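Local structure of malic enzyme (Entamoeba histolytica, 3NV9) at residues Cys326-Pro331 and Thr348-Phe353; Asn359-Pro364 and Asn403-Met408; Ser99-Gly104 and Ser302-Gly307. The protein probably catalyses, as a malic enzyme, the oxidative decarboxylation of malate to pyruvate with NADP as acceptor, and works as an entangled dimer. One frame throughout, in Å; residues are numbered along the deposited sequence.

Contact 1 (Cys326-Pro331 and Thr348-Phe353). With NA (sodium ion), chain J.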
loop_
_atom_site.group_PDB
_atom_site.type_symbol
_atom_site.label_atom_id
_atom_site.label_comp_id
_atom_site.label_asym_id
_atom_site.label_seq_id
_atom_site.Cartn_x
_atom_site.Cartn_y
_atom_site.Cartn_z
ATOM N N CYS A 326 19.875 -9.568 21.261
ATOM C CA CYS A 326 18.721 -8.941 20.609
ATOM C C CYS A 326 17.807 -9.905 19.796
ATOM O O CYS A 326 16.909 -9.484 19.093
ATOM C CB CYS A 326 19.198 -7.690 19.832
ATOM S SG CYS A 326 19.866 -6.412 21.042
ATOM N N ALA A 327 18.017 -11.204 19.932
ATOM C CA ALA A 327 17.143 -12.134 19.209
ATOM C C ALA A 327 15.706 -11.961 19.688
ATOM O O ALA A 327 15.433 -11.710 20.857
ATOM C CB ALA A 327 17.629 -13.643 19.344
ATOM N N ASN A 328 14.806 -12.075 18.746
ATOM C CA ASN A 328 13.387 -11.973 18.999
ATOM C C ASN A 328 12.725 -13.258 18.540
ATOM O O ASN A 328 13.176 -13.837 17.546
ATOM C CB ASN A 328 12.873 -10.794 18.186
ATOM C CG ASN A 328 13.351 -9.416 18.763
ATOM O OD1 ASN A 328 13.924 -8.606 18.059
ATOM N ND2 ASN A 328 13.084 -9.176 20.029
ATOM N N PRO A 329 11.626 -13.699 19.211
ATOM C CA PRO A 329 10.909 -12.994 20.318
ATOM C C PRO A 329 11.533 -13.258 21.684
ATOM O O PRO A 329 11.245 -12.542 22.638
ATOM C CB PRO A 329 9.477 -13.541 20.222
ATOM C CG PRO A 329 9.639 -14.947 19.719
ATOM C CD PRO A 329 10.910 -14.920 18.796
ATOM N N VAL A 330 12.394 -14.278 21.776
ATOM C CA VAL A 330 13.120 -14.566 23.021
ATOM C C VAL A 330 14.603 -14.231 22.841
ATOM O O VAL A 330 15.232 -14.766 21.948
ATOM C CB VAL A 330 12.961 -16.050 23.411
ATOM C CG1 VAL A 330 13.638 -16.318 24.752
ATOM C CG2 VAL A 330 11.511 -16.424 23.461
ATOM N N PRO A 331 15.171 -13.330 23.664
ATOM C CA PRO A 331 16.626 -13.124 23.521
ATOM C C PRO A 331 17.502 -14.332 23.911
ATOM O O PRO A 331 17.072 -15.247 24.619
ATOM C CB PRO A 331 16.919 -12.028 24.514
ATOM C CG PRO A 331 15.909 -12.288 25.594
ATOM C CD PRO A 331 14.650 -12.608 24.822
ATOM N N THR A 348 18.018 -5.920 25.022
ATOM C CA THR A 348 17.363 -6.888 24.138
ATOM C C THR A 348 16.623 -6.152 23.025
ATOM O O THR A 348 16.609 -4.919 22.962
ATOM C CB THR A 348 16.364 -7.852 24.906
ATOM O OG1 THR A 348 15.120 -7.221 25.130
ATOM C CG2 THR A 348 16.886 -8.309 26.223
ATOM N N GLY A 349 16.002 -6.920 22.153
ATOM C CA GLY A 349 15.155 -6.393 21.089
ATOM C C GLY A 349 13.741 -6.063 21.528
ATOM O O GLY A 349 12.981 -5.514 20.755
ATOM N N ARG A 350 13.397 -6.335 22.771
ATOM C CA ARG A 350 12.013 -6.236 23.258
ATOM C C ARG A 350 11.709 -4.965 24.046
ATOM O O ARG A 350 12.549 -4.498 24.814
ATOM C CB ARG A 350 11.694 -7.456 24.149
ATOM C CG ARG A 350 11.751 -8.742 23.404
ATOM C CD ARG A 350 11.761 -9.993 24.282
ATOM N NE ARG A 350 10.622 -10.024 25.187
ATOM C CZ ARG A 350 10.136 -11.120 25.775
ATOM N NH1 ARG A 350 10.639 -12.333 25.510
ATOM N NH2 ARG A 350 9.086 -11.013 26.580
ATOM N N GLY A 351 10.488 -4.441 23.921
ATOM C CA GLY A 351 10.061 -3.309 24.755
ATOM C C GLY A 351 9.514 -3.660 26.120
ATOM O O GLY A 351 9.054 -2.784 26.849
ATOM N N ASP A 352 9.528 -4.955 26.484
ATOM C CA ASP A 352 9.069 -5.332 27.806
ATOM C C ASP A 352 10.202 -5.559 28.796
ATOM O O ASP A 352 9.948 -5.944 29.975
ATOM C CB ASP A 352 8.068 -6.491 27.775
ATOM C CG ASP A 352 8.656 -7.775 27.204
ATOM O OD1 ASP A 352 9.428 -7.778 26.220
ATOM O OD2 ASP A 352 8.269 -8.820 27.730
ATOM N N PHE A 353 11.425 -5.308 28.328
ATOM C CA PHE A 353 12.634 -5.284 29.168
ATOM C C PHE A 353 13.281 -3.953 28.968
ATOM O O PHE A 353 13.079 -3.344 27.939
ATOM C CB PHE A 353 13.645 -6.381 28.777
ATOM C CG PHE A 353 13.146 -7.756 29.043
ATOM C CD1 PHE A 353 12.830 -8.152 30.334
ATOM C CD2 PHE A 353 12.939 -8.659 27.987
ATOM C CE1 PHE A 353 12.276 -9.459 30.594
ATOM C CE2 PHE A 353 12.408 -9.987 28.223
ATOM C CZ PHE A 353 12.092 -10.381 29.544
HETATM NA NA NA J . 15.087 -4.624 25.822
HETATM O O HOH W 1 15.011 -9.291 22.010
#
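C326 and T348 bring the two loops closest, with CA atoms 4.3 Å apart, and a water then bridges the backbones by donating to A327 O and accepting from G349 N. C326 SG lies 3.8 Å from T348 C. Further along the same loop N328 brings its amide in, ND2 3.5 Å from G349 C, with R350 CG beyond. The peptide between N328 and P329 is cis, and P329 O meets the arginine: R350 NH1 reaches it at 2.9 Å through a weak, bent bond (127°). P331 crosses R350 at about a right angle, its CD against R350 CD, while its CB rests on T348 CG2. D352 fixes the rotation of the R350 guanidinium with a side-on salt bridge: NE binds OD1 at 2.7 Å and NH2 binds OD2 at 2.6 Å, both through syn lone pairs, while F353 CE2 lies over the centre of one face. With chi1 at 81°, T348 OG1 sits between its backbone N and carbonyl carbon, where it accepts from R350 N in an ST turn. The same oxygen is a ligand of the sodium ion. R350 O is a second ligand and P354 O a third, so the ion ties this turn together. The loops follow the adjacent parallel strands 322-325 and 345-348 of the NAD-binding Rossmann sheet; helix 21-43 packs on V330, D352 and F353, its T29 bonded to R350 NH1, and helix 335-340 puts P335 against T348 and F353.

Contact 2 (Asn359-Pro364 and Asn403-Met408)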
loop_
_atom_site.group_PDB
_atom_site.type_symbol
_atom_site.label_atom_id
_atom_site.label_comp_id
_atom_site.label_asym_id
_atom_site.label_seq_id
_atom_site.Cartn_x
_atom_site.Cartn_y
_atom_site.Cartn_z
ATOM N N ASN A 359 15.695 -1.670 15.728
ATOM C CA ASN A 359 15.624 -0.688 14.656
ATOM C C ASN A 359 14.405 0.300 14.642
ATOM O O ASN A 359 14.486 1.326 13.995
ATOM C CB ASN A 359 15.837 -1.326 13.278
ATOM C CG ASN A 359 14.869 -2.490 12.969
ATOM O OD1 ASN A 359 13.685 -2.394 13.215
ATOM N ND2 ASN A 359 15.400 -3.588 12.363
ATOM N N SER A 360 13.299 -0.050 15.318
ATOM C CA SER A 360 12.117 0.773 15.386
ATOM C C SER A 360 12.441 2.145 15.958
ATOM O O SER A 360 11.710 3.100 15.793
ATOM C CB SER A 360 11.058 0.105 16.284
ATOM O OG SER A 360 11.537 -0.079 17.620
ATOM N N VAL A 361 13.571 2.228 16.613
ATOM C CA VAL A 361 14.043 3.456 17.192
ATOM C C VAL A 361 15.101 4.206 16.298
ATOM O O VAL A 361 15.673 5.241 16.692
ATOM C CB VAL A 361 14.359 3.119 18.698
ATOM C CG1 VAL A 361 15.756 3.119 19.046
ATOM C CG2 VAL A 361 13.431 3.872 19.629
ATOM N N GLY A 362 15.316 3.706 15.076
ATOM C CA GLY A 362 16.228 4.322 14.098
ATOM C C GLY A 362 15.600 4.421 12.715
ATOM O O GLY A 362 15.674 5.459 12.069
ATOM N N PHE A 363 14.888 3.394 12.266
ATOM C CA PHE A 363 14.279 3.519 10.904
ATOM C C PHE A 363 13.285 4.707 10.623
ATOM O O PHE A 363 13.309 5.293 9.516
ATOM C CB PHE A 363 13.784 2.164 10.360
ATOM C CG PHE A 363 12.509 1.624 11.006
ATOM C CD1 PHE A 363 12.536 0.441 11.718
ATOM C CD2 PHE A 363 11.277 2.243 10.795
ATOM C CE1 PHE A 363 11.387 -0.091 12.276
ATOM C CE2 PHE A 363 10.104 1.703 11.311
ATOM C CZ PHE A 363 10.163 0.540 12.087
ATOM N N PRO A 364 12.441 5.089 11.614
ATOM C CA PRO A 364 11.488 6.173 11.291
ATOM C C PRO A 364 12.225 7.462 10.953
ATOM O O PRO A 364 11.839 8.190 10.004
ATOM C CB PRO A 364 10.645 6.317 12.570
ATOM C CG PRO A 364 10.755 4.962 13.215
ATOM C CD PRO A 364 12.150 4.467 12.909
ATOM N N ASN A 403 18.676 2.429 31.344
ATOM C CA ASN A 403 18.042 3.211 30.311
ATOM C C ASN A 403 19.105 3.910 29.495
ATOM O O ASN A 403 19.456 5.051 29.805
ATOM C CB ASN A 403 17.049 4.187 30.905
ATOM C CG ASN A 403 16.234 4.872 29.830
ATOM O OD1 ASN A 403 16.658 4.923 28.669
ATOM N ND2 ASN A 403 15.043 5.380 30.192
ATOM N N ILE A 404 19.603 3.221 28.455
ATOM C CA ILE A 404 20.782 3.674 27.686
ATOM C C ILE A 404 20.465 4.305 26.317
ATOM O O ILE A 404 21.378 4.774 25.627
ATOM C CB ILE A 404 21.771 2.499 27.414
ATOM C CG1 ILE A 404 21.153 1.462 26.446
ATOM C CG2 ILE A 404 22.227 1.790 28.755
ATOM C CD1 ILE A 404 22.165 0.336 26.074
ATOM N N ILE A 405 19.190 4.325 25.931
ATOM C CA ILE A 405 18.839 4.559 24.507
ATOM C C ILE A 405 17.443 5.167 24.472
ATOM O O ILE A 405 16.665 4.946 25.362
ATOM C CB ILE A 405 18.835 3.191 23.728
ATOM C CG1 ILE A 405 18.667 3.370 22.225
ATOM C CG2 ILE A 405 17.699 2.297 24.214
ATOM C CD1 ILE A 405 19.326 2.251 21.405
ATOM N N GLY A 406 17.098 5.916 23.451
ATOM C CA GLY A 406 15.737 6.456 23.387
ATOM C C GLY A 406 14.729 5.379 23.048
ATOM O O GLY A 406 15.055 4.375 22.369
ATOM N N THR A 407 13.496 5.611 23.462
ATOM C CA THR A 407 12.454 4.606 23.367
ATOM C C THR A 407 11.395 5.074 22.339
ATOM O O THR A 407 11.404 6.252 21.907
ATOM C CB THR A 407 11.792 4.324 24.765
ATOM O OG1 THR A 407 10.682 5.233 24.986
ATOM C CG2 THR A 407 12.835 4.443 25.909
ATOM N N MET A 408 10.544 4.134 21.944
ATOM C CA MET A 408 9.478 4.387 20.997
ATOM C C MET A 408 8.395 5.314 21.557
ATOM O O MET A 408 7.607 5.905 20.793
ATOM C CB MET A 408 8.822 3.087 20.502
ATOM C CG MET A 408 9.763 2.158 19.788
ATOM S SD MET A 408 8.780 0.869 18.995
ATOM C CE MET A 408 8.519 -0.273 20.396
#
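The flat groups that V361 meets are two successive peptides: its CG2 methyl comes 3.2 Å from G406 O of the G406-T407 peptide and 3.6 Å from T407 C of the following one, while CG1 also borders G406 O. Within 359-364 the F363 ring has N359 CG at its edge, in the ring plane. The branches of V361 divide the work. CG1 points to I405 CG1, 4.3 Å away, and CG2 also meets M408 CG at 4.1 Å. V361 chi1, at 110°, is off any staggered position, whether from strain or from the model. One residue earlier, S360 puts OG 3.2 Å from M408 SD, and its CB lies beside the same sulfur; the methionine chain bends at its last torsion (chi3 -82°). N359 O accepts from G362 N, closing the 3-10 turn, and from F363 N, one residue further on. V201 and L390 pack on V361, and F61 of the second subunit on M408. Between the two segments, then, methyl groups meet a carbonyl and a hydroxyl meets a thioether, with apolar contacts to I405 and M408. Close fit probably serves this face, while bonds to N355, N208 and R397 fix loop 403-408 from outside.

Contact 3 (Ser99-Gly104 and Ser302-Gly307). With GOL (glycerol), chain L.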
loop_
_atom_site.group_PDB
_atom_site.type_symbol
_atom_site.label_atom_id
_atom_site.label_comp_id
_atom_site.label_asym_id
_atom_site.label_seq_id
_atom_site.Cartn_x
_atom_site.Cartn_y
_atom_site.Cartn_z
ATOM N N SER A 99 9.591 -12.908 3.466
ATOM C CA SER A 99 9.241 -13.568 4.725
ATOM C C SER A 99 10.089 -14.787 5.037
ATOM O O SER A 99 9.628 -15.754 5.602
ATOM C CB SER A 99 7.754 -13.911 4.795
ATOM O OG SER A 99 7.018 -12.804 4.419
ATOM N N THR A 100 11.350 -14.657 4.722
ATOM C CA THR A 100 12.298 -15.726 4.751
ATOM C C THR A 100 13.154 -15.649 6.056
ATOM O O THR A 100 13.618 -16.655 6.532
ATOM C CB THR A 100 13.076 -15.586 3.409
ATOM O OG1 THR A 100 13.017 -16.778 2.640
ATOM C CG2 THR A 100 14.387 -15.002 3.509
ATOM N N ARG A 101 13.314 -14.457 6.656
ATOM C CA ARG A 101 13.965 -14.337 7.976
ATOM C C ARG A 101 13.107 -13.474 8.935
ATOM O O ARG A 101 13.463 -12.366 9.334
ATOM C CB ARG A 101 15.400 -13.777 7.799
ATOM C CG ARG A 101 16.410 -14.170 8.897
ATOM C CD ARG A 101 16.423 -15.697 9.109
ATOM N NE ARG A 101 17.361 -16.408 8.216
ATOM C CZ ARG A 101 17.196 -17.640 7.696
ATOM N NH1 ARG A 101 16.092 -18.366 7.915
ATOM N NH2 ARG A 101 18.163 -18.152 6.929
ATOM N N VAL A 102 11.932 -13.947 9.281
ATOM C CA VAL A 102 11.104 -13.052 10.071
ATOM C C VAL A 102 11.218 -13.300 11.546
ATOM O O VAL A 102 10.701 -14.309 12.078
ATOM C CB VAL A 102 9.685 -12.699 9.443
ATOM C CG1 VAL A 102 9.440 -13.372 8.087
ATOM C CG2 VAL A 102 8.573 -12.799 10.410
ATOM N N LEU A 103 11.923 -12.357 12.188
ATOM C CA LEU A 103 12.501 -12.534 13.513
ATOM C C LEU A 103 13.150 -13.912 13.640
ATOM O O LEU A 103 13.675 -14.412 12.677
ATOM C CB LEU A 103 11.472 -12.324 14.590
ATOM C CG LEU A 103 10.528 -11.140 14.400
ATOM C CD1 LEU A 103 9.424 -11.240 15.466
ATOM C CD2 LEU A 103 11.305 -9.808 14.528
ATOM N N GLY A 104 13.106 -14.527 14.816
ATOM C CA GLY A 104 13.824 -15.771 15.040
ATOM C C GLY A 104 12.975 -16.934 14.541
ATOM O O GLY A 104 13.370 -18.107 14.631
ATOM N N SER A 302 21.451 -13.551 16.913
ATOM C CA SER A 302 21.341 -14.842 16.292
ATOM C C SER A 302 19.978 -14.912 15.618
ATOM O O SER A 302 18.950 -14.873 16.292
ATOM C CB SER A 302 21.488 -15.911 17.391
ATOM O OG SER A 302 20.950 -17.167 16.995
ATOM N N THR A 303 19.944 -14.957 14.294
ATOM C CA THR A 303 18.677 -15.220 13.587
ATOM C C THR A 303 18.897 -16.291 12.499
ATOM O O THR A 303 19.824 -16.155 11.692
ATOM C CB THR A 303 17.990 -13.887 13.030
ATOM O OG1 THR A 303 16.573 -14.066 12.877
ATOM C CG2 THR A 303 18.571 -13.434 11.700
ATOM N N PRO A 304 18.105 -17.391 12.503
ATOM C CA PRO A 304 17.204 -17.947 13.504
ATOM C C PRO A 304 17.674 -19.382 13.786
ATOM O O PRO A 304 18.599 -19.844 13.105
ATOM C CB PRO A 304 15.898 -17.991 12.723
ATOM C CG PRO A 304 16.342 -18.424 11.304
ATOM C CD PRO A 304 17.820 -18.008 11.184
ATOM N N GLY A 305 17.092 -20.121 14.737
ATOM C CA GLY A 305 16.111 -19.676 15.719
ATOM C C GLY A 305 16.887 -19.337 16.973
ATOM O O GLY A 305 17.777 -18.478 16.909
ATOM N N PRO A 306 16.581 -20.007 18.104
ATOM C CA PRO A 306 17.114 -19.538 19.395
ATOM C C PRO A 306 18.631 -19.550 19.366
ATOM O O PRO A 306 19.224 -20.538 18.909
ATOM C CB PRO A 306 16.580 -20.567 20.396
ATOM C CG PRO A 306 15.399 -21.178 19.724
ATOM C CD PRO A 306 15.720 -21.189 18.260
ATOM N N GLY A 307 19.257 -18.449 19.773
ATOM C CA GLY A 307 20.710 -18.394 19.846
ATOM C C GLY A 307 21.189 -18.837 21.199
ATOM O O GLY A 307 20.422 -19.341 22.024
HETATM C C1 GOL L . 20.511 -12.083 7.656
HETATM O O1 GOL L . 19.230 -11.984 7.064
HETATM C C2 GOL L . 20.949 -13.439 8.141
HETATM O O2 GOL L . 20.079 -14.491 7.831
HETATM C C3 GOL L . 20.916 -13.475 9.600
HETATM O O3 GOL L . 21.383 -14.779 9.753
#
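P304 sets its CD edge over one face of the R101 guanidinium, crossing the arginine side chain at about a right angle. P304 CD stands 3.2 Å above the guanidinium plane, displaced toward the rim, and P304 CG lies 3.4 Å from R101 NH1. Two bends in the arginine, at chi2 (52°) and chi3 (88°), fold its end back to the proline. Nearer the backbone, R101 meets T303 at a slant, CG to CG2 at 3.6 Å. On the threonine's other branch, OG1 comes within 2.9 Å of L103 O, but the angle is too poor for a hydrogen bond. A glycerol, probably from the crystallisation liquor, joins the two sides; its O2 lies at the guanidinium edge, in plane, and takes a weak bond from R101 NE, while its O3 donates to T303 O at 2.8 Å. The partners belong to different domains: 99-104 follows strand 92-97 of the N-terminal domain and 302-307 follows strand 297-300 of the NAD-binding Rossmann domain, so this is a bridge across the interdomain boundary, where malic enzymes generally hold their active-site cleft. The model has cis peptides before both P304 and G305. P304 CB lies 3.2 Å from G104 O, and the same carbonyl receives a CA-H...O contact from G305 CA at 3.3 Å. L103, its CB turned away from 302-307, packs on T66 of the second subunit.

How the contacts relate
Contacts 1 and 3 adjoin, with centres about 12 Å apart: A327 CB lies 3.5 Å from S302 O, and N328 O 3.7 Å from L103 CB. Three of their loops follow successive strands, 297-300, 322-325 and 345-348, of one Rossmann sheet. Contact 2 is separate, its centre about 13 Å from that of contact 1 and 21 Å from that of contact 3. The sodium ion belongs to contact 1, about 8 Å from the I405 side chain. A bound glycerol lies about 4 Å from the N328 side chain, and one other than that on R101 about 3 Å from L103; such molecules, probably from the crystallisation liquor, may mark a pocket. Residues 61-66 of the second subunit touch all three contacts.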